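Local coordinates for inactive Zymogen C11 Protease (Parabacteroides distasonis, PDB 6MZO), which is the inactive zymogen of a clostripain-like cysteine protease of family C11, and probably cleaves peptide bonds in proteins once activated, at residues G110-T118 / I188-Q196; Y217-T226 / Y304-V312. One frame throughout, in Å; residues are numbered along the deposited sequence.

Interaction 1. Residues G110-T118 / I188-Q196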
# COMPACT_ATOMS: atom_id res chain seq x y z
N GLY A 110 -11.48 7.98 4.24
CA GLY A 110 -10.27 7.14 4.15
C GLY A 110 -10.54 5.97 3.22
O GLY A 110 -11.69 5.56 3.01
N LEU A 111 -9.43 5.38 2.69
CA LEU A 111 -9.57 4.33 1.71
C LEU A 111 -8.64 3.17 2.12
O LEU A 111 -7.48 3.47 2.39
CB LEU A 111 -9.20 4.88 0.29
CG LEU A 111 -9.37 3.79 -0.78
CD1 LEU A 111 -10.80 3.28 -1.04
CD2 LEU A 111 -8.78 4.46 -2.08
N VAL A 112 -9.20 1.96 2.18
CA VAL A 112 -8.39 0.70 2.38
C VAL A 112 -8.55 -0.07 1.08
O VAL A 112 -9.68 -0.33 0.65
CB VAL A 112 -8.90 -0.13 3.49
CG1 VAL A 112 -8.09 -1.41 3.62
CG2 VAL A 112 -8.88 0.70 4.82
N LEU A 113 -7.42 -0.39 0.44
CA LEU A 113 -7.48 -1.15 -0.85
C LEU A 113 -6.82 -2.44 -0.59
O LEU A 113 -5.64 -2.47 -0.15
CB LEU A 113 -6.74 -0.42 -1.95
CG LEU A 113 -7.28 0.91 -2.36
CD1 LEU A 113 -6.38 1.48 -3.53
CD2 LEU A 113 -8.71 0.72 -2.75
N TRP A 114 -7.56 -3.51 -0.70
CA TRP A 114 -7.03 -4.82 -0.42
C TRP A 114 -6.82 -5.55 -1.73
O TRP A 114 -7.78 -5.69 -2.53
CB TRP A 114 -8.03 -5.62 0.43
CG TRP A 114 -7.55 -6.95 0.95
CD1 TRP A 114 -7.02 -7.21 2.20
CD2 TRP A 114 -7.58 -8.20 0.27
NE1 TRP A 114 -6.72 -8.53 2.30
CE2 TRP A 114 -7.04 -9.16 1.14
CE3 TRP A 114 -7.99 -8.59 -0.99
CZ2 TRP A 114 -6.91 -10.49 0.78
CZ3 TRP A 114 -7.86 -9.92 -1.35
CH2 TRP A 114 -7.33 -10.84 -0.47
N SER A 115 -5.60 -6.02 -1.92
CA SER A 115 -5.29 -6.68 -3.21
C SER A 115 -4.00 -7.42 -2.97
O SER A 115 -2.96 -6.79 -2.94
CB SER A 115 -5.11 -5.64 -4.31
OG SER A 115 -4.91 -6.24 -5.60
N HIS A 116 -4.04 -8.72 -2.75
CA HIS A 116 -2.80 -9.47 -2.66
C HIS A 116 -2.40 -10.15 -3.98
O HIS A 116 -3.15 -10.95 -4.53
CB HIS A 116 -2.91 -10.47 -1.52
CG HIS A 116 -3.05 -9.81 -0.18
ND1 HIS A 116 -2.87 -10.49 1.01
CD2 HIS A 116 -3.37 -8.54 0.16
CE1 HIS A 116 -3.07 -9.66 2.02
NE2 HIS A 116 -3.36 -8.47 1.53
N GLY A 117 -1.21 -9.80 -4.46
CA GLY A 117 -0.71 -10.11 -5.79
C GLY A 117 0.66 -9.49 -5.94
O GLY A 117 1.49 -9.59 -5.03
N THR A 118 0.92 -8.83 -7.07
CA THR A 118 2.24 -8.24 -7.33
C THR A 118 2.31 -6.75 -7.02
O THR A 118 3.27 -6.07 -7.39
CB THR A 118 2.67 -8.44 -8.81
OG1 THR A 118 1.78 -7.70 -9.67
CG2 THR A 118 2.66 -9.92 -9.17
N ILE A 188 2.71 -8.82 2.31
CA ILE A 188 1.79 -9.07 3.37
C ILE A 188 1.03 -10.26 2.88
O ILE A 188 0.46 -10.24 1.78
CB ILE A 188 0.80 -7.97 3.56
CG1 ILE A 188 1.53 -6.67 3.80
CG2 ILE A 188 -0.13 -8.33 4.69
CD1 ILE A 188 0.56 -5.43 3.93
N LEU A 189 1.06 -11.30 3.66
CA LEU A 189 0.40 -12.48 3.15
C LEU A 189 -0.86 -12.73 3.99
O LEU A 189 -1.42 -11.80 4.62
CB LEU A 189 1.36 -13.69 3.12
CG LEU A 189 2.63 -13.57 2.24
CD1 LEU A 189 3.48 -14.84 2.28
CD2 LEU A 189 2.33 -13.18 0.78
N ALA A 190 -1.31 -13.98 3.94
CA ALA A 190 -2.49 -14.42 4.67
C ALA A 190 -3.60 -13.37 4.63
O ALA A 190 -3.90 -12.78 3.59
CB ALA A 190 -2.12 -14.73 6.11
N ASN A 191 -4.19 -13.14 5.78
CA ASN A 191 -5.31 -12.24 5.83
C ASN A 191 -4.88 -10.85 5.40
O ASN A 191 -5.55 -10.21 4.57
CB ASN A 191 -5.91 -12.22 7.23
CG ASN A 191 -4.87 -12.43 8.30
OD1 ASN A 191 -3.75 -12.87 8.01
ND2 ASN A 191 -5.23 -12.15 9.55
N GLY A 192 -3.73 -10.39 5.89
CA GLY A 192 -3.46 -8.98 5.70
C GLY A 192 -3.44 -8.21 7.05
O GLY A 192 -2.90 -8.74 8.03
N PHE A 193 -3.97 -6.97 7.05
CA PHE A 193 -3.92 -6.15 8.26
C PHE A 193 -4.79 -6.72 9.39
O PHE A 193 -5.75 -7.48 9.16
CB PHE A 193 -4.34 -4.69 7.98
CG PHE A 193 -3.25 -3.83 7.49
CD1 PHE A 193 -2.61 -4.11 6.31
CD2 PHE A 193 -2.85 -2.71 8.27
CE1 PHE A 193 -1.56 -3.23 5.84
CE2 PHE A 193 -1.82 -1.88 7.84
CZ PHE A 193 -1.20 -2.12 6.61
N PRO A 194 -4.47 -6.35 10.64
CA PRO A 194 -5.24 -6.86 11.79
C PRO A 194 -6.46 -5.99 12.00
O PRO A 194 -6.50 -5.12 12.90
CB PRO A 194 -4.23 -6.76 12.94
CG PRO A 194 -3.40 -5.51 12.59
CD PRO A 194 -3.19 -5.71 11.05
N TYR A 195 -7.44 -6.17 11.11
CA TYR A 195 -8.59 -5.26 11.17
C TYR A 195 -9.21 -5.34 12.52
O TYR A 195 -9.83 -4.36 12.99
CB TYR A 195 -9.64 -5.60 10.05
CG TYR A 195 -9.04 -5.28 8.70
CD1 TYR A 195 -8.93 -3.95 8.30
CD2 TYR A 195 -8.46 -6.26 7.91
CE1 TYR A 195 -8.32 -3.60 7.08
CE2 TYR A 195 -7.83 -5.93 6.68
CZ TYR A 195 -7.75 -4.58 6.30
OH TYR A 195 -7.12 -4.25 5.15
N GLN A 196 -9.08 -6.49 13.21
CA GLN A 196 -9.80 -6.58 14.50
C GLN A 196 -9.24 -5.65 15.59
O GLN A 196 -9.91 -5.49 16.64
CB GLN A 196 -9.77 -8.04 14.97
CG GLN A 196 -8.37 -8.52 15.46
CD GLN A 196 -7.37 -8.85 14.37
OE1 GLN A 196 -7.61 -8.81 13.15
NE2 GLN A 196 -6.15 -9.23 14.83
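Val112 meets Tyr195 at the phenol end: its CG1, anti to the backbone N (chi1 178°), lies 3.4 Å from Tyr195 OH, at the edge of the ring. The same hydroxyl is hydrogen-bonded to Asp161 on the adjoining strand 155-162, which helps keep the phenol in place between strand 109-115 and the helix 26-43 beside it. Two residues on, Trp114 turns its indole to the same side of the strand. Its NE1 donates a hydrogen bond to Asn191 O at 3.1 Å, with an N-H...O angle of 169°. The carbonyl oxygen sits in the indole plane, and Asn32 gives it a second hydrogen bond through ND2, so two donors grip one backbone oxygen of the loop 188-194. A leucine in place of Trp114 would probably leave that carbonyl with one of these two donors and the His116 ring without the flat surface beside it. Strand 109-115 is one of the parallel strands at the centre of the mixed sheet, and His116-Gly117, following this strand in the chain, matches the His-Gly motif that carries the catalytic histidine in clan CD peptidases. The His116 ring is sandwiched: Trp114 CE2 lies 3.7 Å above one face, offset toward the rim, while Ile188 O approaches the other face, 3.4 Å from His116 ND1 at an angle too poor for a hydrogen bond. With CG beside the backbone N (chi1 -64°), the ring reaches into the curve of the loop, bringing His116 CE1 3.6 Å from Ala190 O, while Gly192 CA lies at the ring edge, 3.8 Å from the same carbon. Gly192, which has no side chain, lets the chain pass close to Trp114 NE1 and His116 CE1. The imidazole NE2 is hydrogen-bonded to Asp161 OD1, the carboxylate whose OD2 bonds Tyr195 OH.

Interaction 2. Residues Y217-T226 / Y304-V312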
# COMPACT_ATOMS: atom_id res chain seq x y z
N TYR A 217 2.40 -3.95 13.44
CA TYR A 217 3.64 -4.49 14.07
C TYR A 217 3.36 -5.33 15.29
O TYR A 217 3.86 -6.47 15.38
CB TYR A 217 4.62 -3.35 14.40
CG TYR A 217 5.84 -3.94 15.13
CD1 TYR A 217 6.69 -4.77 14.42
CD2 TYR A 217 6.04 -3.77 16.49
CE1 TYR A 217 7.81 -5.38 15.04
CE2 TYR A 217 7.14 -4.39 17.14
CZ TYR A 217 7.99 -5.19 16.40
OH TYR A 217 9.06 -5.76 17.05
N THR A 218 2.50 -4.83 16.22
CA THR A 218 2.19 -5.63 17.41
C THR A 218 1.60 -7.00 17.00
O THR A 218 1.96 -8.04 17.56
CB THR A 218 1.22 -4.84 18.29
OG1 THR A 218 1.94 -3.69 18.75
CG2 THR A 218 0.78 -5.68 19.49
N TYR A 219 0.68 -7.00 16.04
CA TYR A 219 0.09 -8.25 15.62
C TYR A 219 1.12 -9.24 15.07
O TYR A 219 1.06 -10.44 15.42
CB TYR A 219 -0.98 -8.02 14.57
CG TYR A 219 -1.72 -9.26 14.16
CD1 TYR A 219 -2.67 -9.83 15.02
CD2 TYR A 219 -1.53 -9.83 12.91
CE1 TYR A 219 -3.40 -10.95 14.63
CE2 TYR A 219 -2.23 -10.95 12.52
CZ TYR A 219 -3.18 -11.50 13.38
OH TYR A 219 -3.85 -12.63 12.97
N TYR A 220 2.06 -8.74 14.27
CA TYR A 220 2.98 -9.63 13.56
C TYR A 220 4.32 -9.80 14.29
O TYR A 220 5.26 -10.45 13.78
CB TYR A 220 3.19 -9.09 12.13
CG TYR A 220 2.06 -9.47 11.21
CD1 TYR A 220 1.83 -10.80 10.89
CD2 TYR A 220 1.25 -8.52 10.63
CE1 TYR A 220 0.80 -11.18 10.08
CE2 TYR A 220 0.20 -8.89 9.79
CZ TYR A 220 -0.02 -10.23 9.51
OH TYR A 220 -1.05 -10.60 8.66
N GLN A 221 4.44 -9.21 15.48
CA GLN A 221 5.75 -9.07 16.17
C GLN A 221 6.46 -10.41 16.38
O GLN A 221 7.69 -10.50 16.36
CB GLN A 221 5.62 -8.37 17.53
CG GLN A 221 6.96 -8.14 18.25
CD GLN A 221 6.86 -7.21 19.44
OE1 GLN A 221 5.76 -6.90 19.91
NE2 GLN A 221 8.02 -6.76 19.94
N SER A 222 5.70 -11.47 16.60
CA SER A 222 6.36 -12.76 16.85
C SER A 222 6.48 -13.61 15.61
O SER A 222 7.00 -14.72 15.67
CB SER A 222 5.62 -13.52 17.93
OG SER A 222 5.85 -12.86 19.15
N GLU A 223 6.07 -13.05 14.48
CA GLU A 223 6.09 -13.75 13.22
C GLU A 223 6.97 -12.93 12.28
O GLU A 223 8.16 -12.70 12.57
CB GLU A 223 4.69 -13.91 12.65
CG GLU A 223 3.91 -14.96 13.34
CD GLU A 223 4.62 -16.27 13.24
OE1 GLU A 223 4.59 -16.87 12.15
OE2 GLU A 223 5.21 -16.70 14.26
N ALA A 224 6.40 -12.47 11.17
CA ALA A 224 7.16 -11.65 10.26
C ALA A 224 6.26 -10.62 9.60
O ALA A 224 5.10 -10.92 9.27
CB ALA A 224 7.82 -12.48 9.20
N GLY A 225 6.76 -9.41 9.47
CA GLY A 225 6.01 -8.36 8.81
C GLY A 225 6.79 -7.06 8.85
O GLY A 225 7.60 -6.86 9.76
N THR A 226 6.56 -6.20 7.86
CA THR A 226 7.19 -4.90 7.77
C THR A 226 6.11 -3.89 7.51
O THR A 226 5.19 -4.21 6.71
CB THR A 226 8.25 -4.80 6.64
OG1 THR A 226 7.61 -4.95 5.35
CG2 THR A 226 9.38 -5.87 6.83
N TYR A 304 6.70 6.70 10.53
CA TYR A 304 6.72 5.52 11.38
C TYR A 304 7.16 4.37 10.53
O TYR A 304 6.72 4.27 9.37
CB TYR A 304 5.33 5.25 11.98
CG TYR A 304 5.33 3.98 12.82
CD1 TYR A 304 5.69 3.99 14.16
CD2 TYR A 304 5.06 2.75 12.21
CE1 TYR A 304 5.70 2.83 14.88
CE2 TYR A 304 5.06 1.53 12.92
CZ TYR A 304 5.43 1.59 14.25
OH TYR A 304 5.43 0.46 15.06
N LYS A 305 8.03 3.50 11.07
CA LYS A 305 8.37 2.25 10.39
C LYS A 305 8.68 1.19 11.43
O LYS A 305 9.13 1.48 12.57
CB LYS A 305 9.53 2.43 9.45
CG LYS A 305 10.88 2.67 10.20
CD LYS A 305 12.05 2.65 9.19
CE LYS A 305 13.37 2.80 9.97
NZ LYS A 305 13.38 4.13 10.55
N ALA A 306 8.39 -0.05 11.10
CA ALA A 306 8.73 -1.13 11.99
C ALA A 306 8.94 -2.39 11.20
O ALA A 306 8.30 -2.63 10.18
CB ALA A 306 7.65 -1.33 13.06
N THR A 307 9.85 -3.23 11.71
CA THR A 307 10.06 -4.52 11.10
C THR A 307 10.42 -5.61 12.13
O THR A 307 11.08 -5.34 13.17
CB THR A 307 11.20 -4.48 10.04
OG1 THR A 307 11.35 -5.76 9.44
CG2 THR A 307 12.58 -4.07 10.74
N THR A 308 10.03 -6.83 11.81
CA THR A 308 10.50 -8.02 12.53
C THR A 308 11.92 -8.38 12.04
O THR A 308 12.40 -7.78 11.08
CB THR A 308 9.51 -9.21 12.28
OG1 THR A 308 9.29 -9.34 10.89
CG2 THR A 308 8.14 -8.94 12.96
N PRO A 309 12.57 -9.38 12.67
CA PRO A 309 13.90 -9.78 12.21
C PRO A 309 13.92 -10.32 10.78
O PRO A 309 14.87 -10.03 10.05
CB PRO A 309 14.30 -10.85 13.22
CG PRO A 309 13.53 -10.54 14.42
CD PRO A 309 12.19 -10.11 13.89
N LYS A 310 12.85 -10.99 10.34
CA LYS A 310 12.74 -11.46 8.96
C LYS A 310 11.50 -10.98 8.28
O LYS A 310 10.56 -10.56 8.96
CB LYS A 310 12.74 -12.97 8.94
CG LYS A 310 14.09 -13.53 9.55
CD LYS A 310 14.42 -15.01 9.29
CE LYS A 310 15.66 -15.48 10.11
NZ LYS A 310 16.86 -14.61 9.84
N ALA A 311 11.53 -11.07 6.95
CA ALA A 311 10.38 -10.78 6.09
C ALA A 311 9.94 -12.10 5.48
O ALA A 311 10.78 -12.98 5.16
CB ALA A 311 10.75 -9.76 4.99
N VAL A 312 8.62 -12.23 5.31
CA VAL A 312 8.06 -13.45 4.75
C VAL A 312 7.63 -13.30 3.27
O VAL A 312 7.16 -12.24 2.84
CB VAL A 312 6.87 -13.94 5.58
CG1 VAL A 312 5.70 -12.97 5.49
CG2 VAL A 312 6.54 -15.37 5.16
O HOH W 1 10.89 -12.39 11.79
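Tyr304 brings its OH to within 4.0 Å of Tyr217 CB, and Ala306 adds a methyl: its CB packs 3.8 Å from Tyr217 CG, the tyrosine having swung its ring there with CG anti to the backbone N (chi1 176°). Thr307 pairs with Thr226 as an antiparallel non-hydrogen-bonded pair, their side chains side by side and Thr226 CG2 3.3 Å from Thr307 OG1. That OG1 donates to Thr308 O, one residue on.

Thr308 makes the hydrogen bonds between the two segments. Its N donates to Gly225 O, while its OG1 accepts from Gly225 N (2.9 Å, 161°) and donates to Lys310 O at 2.6 Å, one hydroxyl thus bonded to both the loop 221-225 and the turn after the strand. Its CG2 lies 3.4 Å from Tyr220 O. A water bridges Lys310 N and Glu223 O, and Ala224 CB nestles against Lys310 O and, at 4.0 Å, Val312 CB.

The contact thus joins the end of helix 209-220, and the loop leading from it into strand 226-231, to the outermost strand 302-307 of the main sheet, and beyond that to strand 310-313, which pairs with strand 321-324.

Interactions 1 and 2 lie along the same mixed sheet, with centres about 15 Å apart, and they meet directly. Tyr220, on the helix of interaction 2, reaches into the loop of interaction 1, where its OH lies 2.7 Å from Gly192 O, a probable hydrogen bond; Tyr219 CE1 packs 3.3 Å from Gln196 NE2. Interaction 1 belongs to the central parallel strands and contains the histidine of the probable catalytic motif, whereas interaction 2 sits toward the sheet's edge. The chain connects them through helix 195-203 and then helix 209-220. The loop 188-194 is thus bonded both to strand 109-115 and to Tyr220 of helix 209-220.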